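Nitrate transport protein (Xanthomonas axonopodis pv. citri, PDB 3KSX) probably serves as the periplasmic substrate-binding protein of an ABC importer for alkanesulfonates, here holding the sulfonate buffer MOPS. Local coordinates at residues P108-K120 against Q178-S190. Numbering follows the deposited sequence.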
ATOM      1  N   PRO A 108      -0.489   9.849   2.394  1.00 24.09           N
ATOM      2  CA  PRO A 108       0.585   8.922   2.710  1.00 22.90           C
ATOM      3  C   PRO A 108       0.835   8.748   4.215  1.00 24.66           C
ATOM      4  O   PRO A 108       0.387   9.555   5.058  1.00 22.89           O
ATOM      5  CB  PRO A 108       1.843   9.624   2.090  1.00 22.54           C
ATOM      6  CG  PRO A 108       1.485  11.093   2.200  1.00 25.29           C
ATOM      7  CD  PRO A 108       0.010  11.111   1.846  1.00 22.88           C
ATOM      8  N   THR A 109       1.528   7.678   4.558  1.00 21.83           N
ATOM      9  CA  THR A 109       1.879   7.361   5.960  1.00 24.80           C
ATOM     10  C   THR A 109       3.369   7.089   6.040  1.00 23.41           C
ATOM     11  O   THR A 109       3.820   5.918   6.084  1.00 24.55           O
ATOM     12  CB  THR A 109       1.024   6.148   6.489  1.00 25.46           C
ATOM     13  OG1 THR A 109       1.170   5.068   5.617  1.00 31.83           O
ATOM     14  CG2 THR A 109      -0.414   6.471   6.469  1.00 27.47           C
ATOM     15  N   PRO A 110       4.199   8.172   5.966  1.00 25.18           N
ATOM     16  CA  PRO A 110       5.576   7.980   5.656  1.00 23.95           C
ATOM     17  C   PRO A 110       6.325   7.279   6.793  1.00 24.63           C
ATOM     18  O   PRO A 110       7.330   6.618   6.563  1.00 23.07           O
ATOM     19  CB  PRO A 110       6.100   9.414   5.494  1.00 25.30           C
ATOM     20  CG  PRO A 110       5.015  10.341   6.248  1.00 26.09           C
ATOM     21  CD  PRO A 110       3.790   9.595   5.919  1.00 24.77           C
ATOM     22  N   LYS A 111       5.879   7.435   8.031  1.00 23.88           N
ATOM     23  CA  LYS A 111       6.543   6.758   9.135  1.00 26.05           C
ATOM     24  C   LYS A 111       6.357   5.252   9.075  1.00 25.73           C
ATOM     25  O   LYS A 111       7.170   4.483   9.641  1.00 28.54           O
ATOM     26  CB  LYS A 111       5.957   7.298  10.456  1.00 25.83           C
ATOM     27  CG  LYS A 111       6.392   8.731  10.764  1.00 29.23           C
ATOM     28  CD  LYS A 111       5.440   9.298  11.855  1.00 34.75           C
ATOM     29  CE  LYS A 111       6.041  10.548  12.482  1.00 38.80           C
ATOM     30  NZ  LYS A 111       6.576  10.193  13.812  1.00 44.12           N
ATOM     31  N   ALA A 112       5.299   4.822   8.396  1.00 24.95           N
ATOM     32  CA  ALA A 112       4.945   3.443   8.302  1.00 25.56           C
ATOM     33  C   ALA A 112       5.635   2.775   7.094  1.00 26.08           C
ATOM     34  O   ALA A 112       5.348   1.618   6.826  1.00 27.53           O
ATOM     35  CB  ALA A 112       3.459   3.280   8.255  1.00 27.61           C
ATOM     36  N   GLU A 113       6.432   3.517   6.292  1.00 24.32           N
ATOM     37  CA  GLU A 113       7.184   2.907   5.171  1.00 24.68           C
ATOM     38  C   GLU A 113       8.647   2.905   5.559  1.00 23.63           C
ATOM     39  O   GLU A 113       9.202   3.976   5.765  1.00 23.55           O
ATOM     40  CB  GLU A 113       7.089   3.690   3.841  1.00 25.02           C
ATOM     41  CG  GLU A 113       5.680   3.863   3.382  1.00 29.72           C
ATOM     42  CD  GLU A 113       5.238   2.740   2.394  1.00 37.91           C
ATOM     43  OE1 GLU A 113       5.983   1.742   2.107  1.00 36.04           O
ATOM     44  OE2 GLU A 113       4.126   2.948   1.850  1.00 44.09           O
ATOM     45  N   THR A 114       9.282   1.734   5.584  1.00 22.18           N
ATOM     46  CA  THR A 114      10.605   1.616   6.240  1.00 22.44           C
ATOM     47  C   THR A 114      11.595   0.701   5.495  1.00 23.32           C
ATOM     48  O   THR A 114      11.162  -0.233   4.838  1.00 25.09           O
ATOM     49  CB  THR A 114      10.433   1.096   7.685  1.00 21.53           C
ATOM     50  OG1 THR A 114      10.045  -0.285   7.667  1.00 24.78           O
ATOM     51  CG2 THR A 114       9.329   1.879   8.415  1.00 25.51           C
ATOM     52  N   ILE A 115      12.901   0.967   5.638  1.00 21.43           N
ATOM     53  CA  ILE A 115      13.946   0.041   5.387  1.00 21.76           C
ATOM     54  C   ILE A 115      14.423  -0.455   6.758  1.00 21.64           C
ATOM     55  O   ILE A 115      14.855   0.377   7.609  1.00 18.81           O
ATOM     56  CB  ILE A 115      15.051   0.721   4.573  1.00 22.78           C
ATOM     57  CG1 ILE A 115      14.472   1.380   3.277  1.00 24.37           C
ATOM     58  CG2 ILE A 115      16.262  -0.244   4.209  1.00 22.81           C
ATOM     59  CD1 ILE A 115      15.628   2.111   2.479  1.00 27.67           C
ATOM     60  N   LEU A 116      14.351  -1.785   6.913  1.00 21.17           N
ATOM     61  CA  LEU A 116      14.734  -2.511   8.126  1.00 19.71           C
ATOM     62  C   LEU A 116      16.042  -3.248   7.862  1.00 20.16           C
ATOM     63  O   LEU A 116      16.286  -3.713   6.727  1.00 20.70           O
ATOM     64  CB  LEU A 116      13.607  -3.464   8.534  1.00 20.27           C
ATOM     65  CG  LEU A 116      12.199  -2.965   8.806  1.00 21.52           C
ATOM     66  CD1 LEU A 116      11.369  -4.062   9.368  1.00 20.01           C
ATOM     67  CD2 LEU A 116      12.244  -1.805   9.727  1.00 20.84           C
ATOM     68  N   VAL A 117      16.882  -3.368   8.879  1.00 19.50           N
ATOM     69  CA  VAL A 117      18.000  -4.269   8.862  1.00 19.18           C
ATOM     70  C   VAL A 117      17.920  -5.168  10.076  1.00 20.63           C
ATOM     71  O   VAL A 117      17.298  -4.768  11.152  1.00 21.54           O
ATOM     72  CB  VAL A 117      19.406  -3.566   8.809  1.00 18.24           C
ATOM     73  CG1 VAL A 117      19.491  -2.686   7.552  1.00 23.82           C
ATOM     74  CG2 VAL A 117      19.592  -2.720  10.091  1.00 18.11           C
ATOM     75  N   PRO A 118      18.496  -6.366   9.954  1.00 22.28           N
ATOM     76  CA  PRO A 118      18.566  -7.222  11.138  1.00 21.89           C
ATOM     77  C   PRO A 118      19.280  -6.423  12.236  1.00 24.31           C
ATOM     78  O   PRO A 118      20.255  -5.694  11.967  1.00 24.12           O
ATOM     79  CB  PRO A 118      19.446  -8.406  10.684  1.00 22.26           C
ATOM     80  CG  PRO A 118      19.123  -8.492   9.189  1.00 23.31           C
ATOM     81  CD  PRO A 118      19.146  -7.022   8.789  1.00 23.76           C
ATOM     82  N   SER A 119      18.787  -6.579  13.448  1.00 24.27           N
ATOM     83  CA  SER A 119      19.319  -5.822  14.602  1.00 26.87           C
ATOM     84  C   SER A 119      20.803  -6.152  14.838  1.00 26.41           C
ATOM     85  O   SER A 119      21.599  -5.275  15.185  1.00 26.84           O
ATOM     86  CB  SER A 119      18.414  -5.990  15.825  1.00 26.33           C
ATOM     87  OG  SER A 119      18.249  -7.357  16.159  1.00 31.32           O
ATOM     88  N   LYS A 120      21.230  -7.380  14.488  1.00 26.64           N
ATOM     89  CA  LYS A 120      22.619  -7.730  14.698  1.00 27.53           C
ATOM     90  C   LYS A 120      23.593  -7.139  13.715  1.00 25.97           C
ATOM     91  O   LYS A 120      24.802  -7.271  13.875  1.00 27.39           O
ATOM     92  CB  LYS A 120      22.796  -9.243  14.706  1.00 26.88           C
ATOM     93  CG  LYS A 120      22.562  -9.888  13.342  1.00 31.95           C
ATOM     94  CD  LYS A 120      23.803 -10.630  12.858  1.00 40.84           C
ATOM     95  CE  LYS A 120      23.524 -12.099  12.668  1.00 48.77           C
ATOM     96  NZ  LYS A 120      24.406 -12.636  11.541  1.00 53.54           N
ATOM     97  N   GLN A 178      19.050 -14.427   5.294  1.00 25.52           N
ATOM     98  CA  GLN A 178      19.312 -14.391   3.825  1.00 27.06           C
ATOM     99  C   GLN A 178      19.275 -12.944   3.214  1.00 27.16           C
ATOM    100  O   GLN A 178      19.555 -12.762   2.044  1.00 28.17           O
ATOM    101  CB  GLN A 178      18.259 -15.233   3.117  1.00 27.06           C
ATOM    102  CG  GLN A 178      18.275 -16.726   3.574  1.00 30.49           C
ATOM    103  CD  GLN A 178      17.161 -17.520   3.025  1.00 33.43           C
ATOM    104  OE1 GLN A 178      15.972 -17.226   3.265  1.00 35.12           O
ATOM    105  NE2 GLN A 178      17.513 -18.601   2.329  1.00 35.62           N
ATOM    106  N   VAL A 179      18.859 -11.958   3.992  1.00 27.74           N
ATOM    107  CA  VAL A 179      18.777 -10.605   3.434  1.00 28.91           C
ATOM    108  C   VAL A 179      19.485  -9.593   4.357  1.00 28.33           C
ATOM    109  O   VAL A 179      19.564  -9.757   5.586  1.00 28.34           O
ATOM    110  CB  VAL A 179      17.303 -10.157   3.200  1.00 30.15           C
ATOM    111  CG1 VAL A 179      16.459 -11.274   2.648  1.00 33.28           C
ATOM    112  CG2 VAL A 179      16.741  -9.773   4.478  1.00 27.22           C
ATOM    113  N   ASP A 180      20.012  -8.543   3.752  1.00 27.39           N
ATOM    114  CA  ASP A 180      20.770  -7.562   4.498  1.00 25.48           C
ATOM    115  C   ASP A 180      19.830  -6.481   4.956  1.00 25.22           C
ATOM    116  O   ASP A 180      20.065  -5.853   6.013  1.00 22.96           O
ATOM    117  CB  ASP A 180      21.891  -7.016   3.574  1.00 26.53           C
ATOM    118  CG  ASP A 180      22.931  -8.083   3.201  1.00 28.59           C
ATOM    119  OD1 ASP A 180      23.567  -8.693   4.096  1.00 35.19           O
ATOM    120  OD2 ASP A 180      23.220  -8.264   2.019  1.00 26.65           O
ATOM    121  N   ALA A 181      18.749  -6.234   4.172  1.00 22.98           N
ATOM    122  CA  ALA A 181      17.796  -5.156   4.588  1.00 22.98           C
ATOM    123  C   ALA A 181      16.451  -5.494   3.968  1.00 22.38           C
ATOM    124  O   ALA A 181      16.411  -6.287   3.092  1.00 22.75           O
ATOM    125  CB  ALA A 181      18.307  -3.797   4.098  1.00 21.50           C
ATOM    126  N   TRP A 182      15.341  -4.939   4.459  1.00 22.55           N
ATOM    127  CA  TRP A 182      14.060  -5.337   3.918  1.00 19.39           C
ATOM    128  C   TRP A 182      13.286  -4.048   3.807  1.00 19.35           C
ATOM    129  O   TRP A 182      13.202  -3.352   4.840  1.00 18.65           O
ATOM    130  CB  TRP A 182      13.415  -6.336   4.906  1.00 19.84           C
ATOM    131  CG  TRP A 182      12.013  -6.817   4.531  1.00 18.32           C
ATOM    132  CD1 TRP A 182      11.420  -6.811   3.255  1.00 20.22           C
ATOM    133  CD2 TRP A 182      11.109  -7.431   5.393  1.00 22.86           C
ATOM    134  NE1 TRP A 182      10.140  -7.354   3.333  1.00 19.52           N
ATOM    135  CE2 TRP A 182       9.945  -7.741   4.657  1.00 19.72           C
ATOM    136  CE3 TRP A 182      11.145  -7.732   6.785  1.00 23.52           C
ATOM    137  CZ2 TRP A 182       8.825  -8.347   5.263  1.00 21.39           C
ATOM    138  CZ3 TRP A 182      10.017  -8.383   7.375  1.00 22.67           C
ATOM    139  CH2 TRP A 182       8.889  -8.645   6.618  1.00 19.89           C
ATOM    140  N   ALA A 183      12.840  -3.660   2.605  1.00 19.80           N
ATOM    141  CA  ALA A 183      11.989  -2.434   2.542  1.00 18.19           C
ATOM    142  C   ALA A 183      10.538  -2.982   2.650  1.00 21.10           C
ATOM    143  O   ALA A 183      10.120  -3.819   1.844  1.00 20.13           O
ATOM    144  CB  ALA A 183      12.184  -1.671   1.335  1.00 20.67           C
ATOM    145  N   ILE A 184       9.827  -2.454   3.636  1.00 18.41           N
ATOM    146  CA  ILE A 184       8.483  -3.015   4.066  1.00 19.84           C
ATOM    147  C   ILE A 184       7.679  -1.983   4.825  1.00 22.53           C
ATOM    148  O   ILE A 184       8.195  -0.944   5.174  1.00 24.92           O
ATOM    149  CB  ILE A 184       8.663  -4.336   4.905  1.00 19.96           C
ATOM    150  CG1 ILE A 184       7.356  -5.143   5.068  1.00 19.58           C
ATOM    151  CG2 ILE A 184       9.286  -4.034   6.329  1.00 19.27           C
ATOM    152  CD1 ILE A 184       6.693  -5.587   3.745  1.00 18.80           C
ATOM    153  N   TRP A 185       6.425  -2.254   5.061  1.00 21.20           N
ATOM    154  CA  TRP A 185       5.577  -1.278   5.734  1.00 23.22           C
ATOM    155  C   TRP A 185       5.074  -1.921   7.039  1.00 23.14           C
ATOM    156  O   TRP A 185       5.409  -3.061   7.345  1.00 22.30           O
ATOM    157  CB  TRP A 185       4.441  -0.928   4.759  1.00 20.94           C
ATOM    158  CG  TRP A 185       3.874  -2.092   4.003  1.00 21.41           C
ATOM    159  CD1 TRP A 185       2.867  -2.903   4.376  1.00 26.64           C
ATOM    160  CD2 TRP A 185       4.324  -2.575   2.713  1.00 21.47           C
ATOM    161  NE1 TRP A 185       2.653  -3.857   3.416  1.00 25.89           N
ATOM    162  CE2 TRP A 185       3.554  -3.705   2.401  1.00 24.02           C
ATOM    163  CE3 TRP A 185       5.317  -2.170   1.825  1.00 23.22           C
ATOM    164  CZ2 TRP A 185       3.662  -4.376   1.185  1.00 22.17           C
ATOM    165  CZ3 TRP A 185       5.484  -2.905   0.648  1.00 22.12           C
ATOM    166  CH2 TRP A 185       4.672  -4.008   0.354  1.00 24.30           C
ATOM    167  N   ASP A 186       4.294  -1.166   7.817  1.00 23.73           N
ATOM    168  CA  ASP A 186       3.514  -1.688   8.937  1.00 25.86           C
ATOM    169  C   ASP A 186       2.455  -2.710   8.478  1.00 25.72           C
ATOM    170  O   ASP A 186       1.824  -2.548   7.410  1.00 27.27           O
ATOM    171  CB  ASP A 186       2.815  -0.572   9.710  1.00 26.54           C
ATOM    172  CG  ASP A 186       3.576  -0.133  10.919  1.00 27.84           C
ATOM    173  OD1 ASP A 186       4.338  -0.933  11.501  1.00 27.23           O
ATOM    174  OD2 ASP A 186       3.438   1.047  11.271  1.00 24.72           O
ATOM    175  N   PRO A 187       2.232  -3.745   9.291  1.00 24.99           N
ATOM    176  CA  PRO A 187       2.720  -3.874  10.695  1.00 25.63           C
ATOM    177  C   PRO A 187       4.049  -4.604  10.902  1.00 25.59           C
ATOM    178  O   PRO A 187       4.461  -4.748  12.046  1.00 25.11           O
ATOM    179  CB  PRO A 187       1.595  -4.702  11.344  1.00 25.25           C
ATOM    180  CG  PRO A 187       1.288  -5.748  10.172  1.00 26.22           C
ATOM    181  CD  PRO A 187       1.313  -4.850   8.910  1.00 24.97           C
ATOM    182  N   TRP A 188       4.678  -5.084   9.827  1.00 25.66           N
ATOM    183  CA  TRP A 188       5.988  -5.764   9.914  1.00 25.91           C
ATOM    184  C   TRP A 188       7.030  -4.838  10.555  1.00 25.60           C
ATOM    185  O   TRP A 188       7.736  -5.257  11.450  1.00 23.68           O
ATOM    186  CB  TRP A 188       6.462  -6.262   8.549  1.00 28.48           C
ATOM    187  CG  TRP A 188       5.365  -6.957   7.751  1.00 30.62           C
ATOM    188  CD1 TRP A 188       4.437  -6.369   6.876  1.00 31.67           C
ATOM    189  CD2 TRP A 188       5.096  -8.346   7.734  1.00 38.09           C
ATOM    190  NE1 TRP A 188       3.608  -7.327   6.356  1.00 40.07           N
ATOM    191  CE2 TRP A 188       3.986  -8.552   6.855  1.00 36.97           C
ATOM    192  CE3 TRP A 188       5.656  -9.432   8.383  1.00 37.49           C
ATOM    193  CZ2 TRP A 188       3.458  -9.823   6.592  1.00 44.50           C
ATOM    194  CZ3 TRP A 188       5.110 -10.725   8.140  1.00 44.02           C
ATOM    195  CH2 TRP A 188       4.025 -10.904   7.249  1.00 45.37           C
ATOM    196  N   TYR A 189       7.118  -3.573  10.142  1.00 23.01           N
ATOM    197  CA  TYR A 189       7.957  -2.597  10.823  1.00 22.55           C
ATOM    198  C   TYR A 189       7.782  -2.616  12.357  1.00 22.83           C
ATOM    199  O   TYR A 189       8.737  -2.816  13.140  1.00 23.59           O
ATOM    200  CB  TYR A 189       7.633  -1.202  10.249  1.00 21.96           C
ATOM    201  CG  TYR A 189       8.134  -0.069  11.021  1.00 25.06           C
ATOM    202  CD1 TYR A 189       9.408  -0.105  11.611  1.00 27.32           C
ATOM    203  CD2 TYR A 189       7.394   1.100  11.110  1.00 22.96           C
ATOM    204  CE1 TYR A 189       9.881   0.974  12.329  1.00 27.13           C
ATOM    205  CE2 TYR A 189       7.859   2.184  11.790  1.00 23.43           C
ATOM    206  CZ  TYR A 189       9.102   2.116  12.423  1.00 25.32           C
ATOM    207  OH  TYR A 189       9.576   3.214  13.123  1.00 27.59           O
ATOM    208  N   SER A 190       6.561  -2.422  12.786  1.00 23.78           N
ATOM    209  CA  SER A 190       6.360  -2.300  14.261  1.00 23.15           C
ATOM    210  C   SER A 190       6.669  -3.613  14.963  1.00 24.39           C
ATOM    211  O   SER A 190       7.287  -3.598  16.040  1.00 24.38           O
ATOM    212  CB  SER A 190       4.943  -1.825  14.566  1.00 22.74           C
ATOM    213  OG  SER A 190       4.717  -0.485  14.087  1.00 23.26           O
TER
HETATM  214  O   HOH W   1       9.017   5.302  11.264  1.00 26.55           O
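T114 crosses Y189 at about a right angle, its methyl CG2 sitting over one face of the phenol ring in a CH-pi contact, 3.5 Å from the centroid and 16° off the normal. With chi1 at 71°, the T114 hydroxyl is wedged between its own backbone N and carbonyl carbon, which leaves the methyl to meet the ring and aims OG1 at the carbonyl O of I184, 3.2 Å away. OG1 reaches that oxygen from above the carbonyl plane, while T114 N comes in almost straight along C=O, giving I184 O two donors from one residue. L116 reaches the same ring, again nearly at right angles, with CD2 3.8 Å from CD1 of Y189; its other methyl, CD1, rests 3.7 Å from CG2 of I184. T114, L116 and I184 share one face of an antiparallel pair in one α/β lobe of a periplasmic binding protein: 181-185 is the middle strand of a five-stranded mixed sheet, 113-118 its neighbour toward 198-203. Helix 188-194 begins just after the second strand and brings Y189 back against that face. A water bridges Y189 OH and K111 O, donating to the latter, and H270 stacks on Y189. On the opposite face, E113 runs alongside W185, carboxylate and indole planes 69° apart, with OE1 4.0 Å from CE3; OE2 is hydrogen-bonded to S141 OG, and the E113 side chain also borders the bound MOPS. At the strand end, D186 N donates to A112 O at 3.1 Å; D186 OD1 accepts from both N and OG of S190, and OD2 is hydrogen-bonded to H270.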